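Local coordinates for capsular polysaccharide biosynthesis protein (Burkholderia pseudomallei, PDB 4BQN), which binds coenzyme A and is probably an acetyltransferase in the biosynthesis of the capsular polysaccharide, at residues M38-C41 against F42-S45. The protein carries 1 engineered substitution. Residues are numbered along the deposited sequence; the frame is centred on the assembly and turned at random.
Sequences MEPC and FVAS
The carbonyl oxygen of P40 takes two backbone hydrogen bonds from the residues that follow it round a tight turn. A44 N lies 2.9 Å from P40 O and sits almost straight out from the carbonyl, with a C=O...N angle of 178°. V43 N donates to the same P40 O over 3.1 Å, but from above the carbonyl plane. The V43 bond closes a beta turn over P40-V43. C41 and F42 are its corner residues, and their backbone angles are close to those of type I. The A44 bond adds a wider, alpha-turn closure, so one oxygen ties down both amides.

The side chains of P40 and F42 meet beside this turn. The F42 ring leans obliquely across the proline, and its CE1 comes within 3.5 Å of P40 CG. With chi1 at 69°, F42 CG lies between the backbone N and the carbonyl carbon, which brings the ring beside P40. In one of its two conformers V43 lies alongside P40, with V43 CG1 3.7 Å from P40 CD, so this contact is less certain. E39 joins through its base, as E39 CB packs 3.9 Å from A44 CB. Its chain then bends at chi2 (80°), and its OE1 is hydrogen-bonded to H52.

The turn forms part of the loop between strand 33-35 of the parallel sheet and helix 46-56. S45 is the N-cap of that helix. R73, the last residue of helix 70-73, donates from NH1 to the carbonyl oxygens of C41 and A44. C41 touches the bound coenzyme A, and F42 packs on C14, the residue seen covalently linked to CoA. The turn thus borders the coenzyme A site; C41 packs on Y11 of strand 6-11, A44 on I49 of helix 46-56, and C41 and F42 on Y72 of helix 70-73.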
loop_
_atom_site.group_PDB
_atom_site.type_symbol
_atom_site.label_atom_id
_atom_site.label_comp_id
_atom_site.label_asym_id
_atom_site.label_seq_id
_atom_site.Cartn_x
_atom_site.Cartn_y
_atom_site.Cartn_z
ATOM N N MET A 38 -1.817 18.597 3.657
ATOM C CA MET A 38 -3.092 18.306 2.999
ATOM C C MET A 38 -3.581 16.950 3.467
ATOM O O MET A 38 -2.818 15.974 3.494
ATOM C CB MET A 38 -2.952 18.287 1.476
ATOM C CG MET A 38 -2.869 19.678 0.881
ATOM S SD MET A 38 -2.779 19.672 -0.913
ATOM C CE MET A 38 -4.327 18.922 -1.406
ATOM N N GLU A 39 -4.861 16.882 3.807
ATOM C CA GLU A 39 -5.486 15.614 4.162
ATOM C C GLU A 39 -5.416 14.665 2.971
ATOM O O GLU A 39 -5.582 15.086 1.832
ATOM C CB GLU A 39 -6.955 15.821 4.561
ATOM C CG GLU A 39 -7.162 16.657 5.822
ATOM C CD GLU A 39 -7.054 18.157 5.585
ATOM O OE1 GLU A 39 -7.021 18.603 4.419
ATOM O OE2 GLU A 39 -7.010 18.900 6.583
ATOM N N PRO A 40 -5.181 13.370 3.228
ATOM C CA PRO A 40 -5.110 12.435 2.106
ATOM C C PRO A 40 -6.464 12.183 1.423
ATOM O O PRO A 40 -7.520 12.559 1.936
ATOM C CB PRO A 40 -4.537 11.157 2.741
ATOM C CG PRO A 40 -4.789 11.292 4.200
ATOM C CD PRO A 40 -4.786 12.762 4.511
ATOM N N CYS A 41 -6.411 11.546 0.258
ATOM C CA CYS A 41 -7.538 11.431 -0.644
ATOM C C CYS A 41 -8.723 10.667 -0.052
ATOM O O CYS A 41 -9.860 10.907 -0.448
ATOM C CB CYS A 41 -7.089 10.766 -1.955
ATOM S SG CYS A 41 -6.490 9.066 -1.799
ATOM N N PHE A 42 -8.464 9.757 0.886
ATOM C CA PHE A 42 -9.540 8.954 1.462
ATOM C C PHE A 42 -10.271 9.652 2.599
ATOM O O PHE A 42 -11.347 9.194 2.999
ATOM C CB PHE A 42 -9.025 7.586 1.936
ATOM C CG PHE A 42 -8.115 7.653 3.130
ATOM C CD1 PHE A 42 -6.749 7.908 2.977
ATOM C CD2 PHE A 42 -8.616 7.443 4.412
ATOM C CE1 PHE A 42 -5.903 7.956 4.084
ATOM C CE2 PHE A 42 -7.780 7.507 5.517
ATOM C CZ PHE A 42 -6.422 7.763 5.355
ATOM N N VAL A 43 -9.701 10.743 3.107
ATOM C CA VAL A 43 -10.304 11.381 4.258
ATOM C C VAL A 43 -10.656 12.855 4.069
ATOM O O VAL A 43 -11.547 13.340 4.758
ATOM C CB VAL A 43 -9.472 11.117 5.531
ATOM C CG1 VAL A 43 -8.208 11.953 5.521
ATOM C CG2 VAL A 43 -10.302 11.319 6.793
ATOM N N ALA A 44 -10.030 13.541 3.113
ATOM C CA ALA A 44 -10.324 14.963 2.910
ATOM C C ALA A 44 -11.814 15.183 2.734
ATOM O O ALA A 44 -12.457 14.474 1.964
ATOM C CB ALA A 44 -9.584 15.500 1.690
ATOM N N SER A 45 -12.360 16.176 3.427
ATOM C CA SER A 45 -13.746 16.555 3.195
ATOM C C SER A 45 -13.819 17.498 1.997
ATOM O O SER A 45 -12.797 18.029 1.539
ATOM C CB SER A 45 -14.311 17.267 4.412
ATOM O OG SER A 45 -13.691 18.543 4.525
#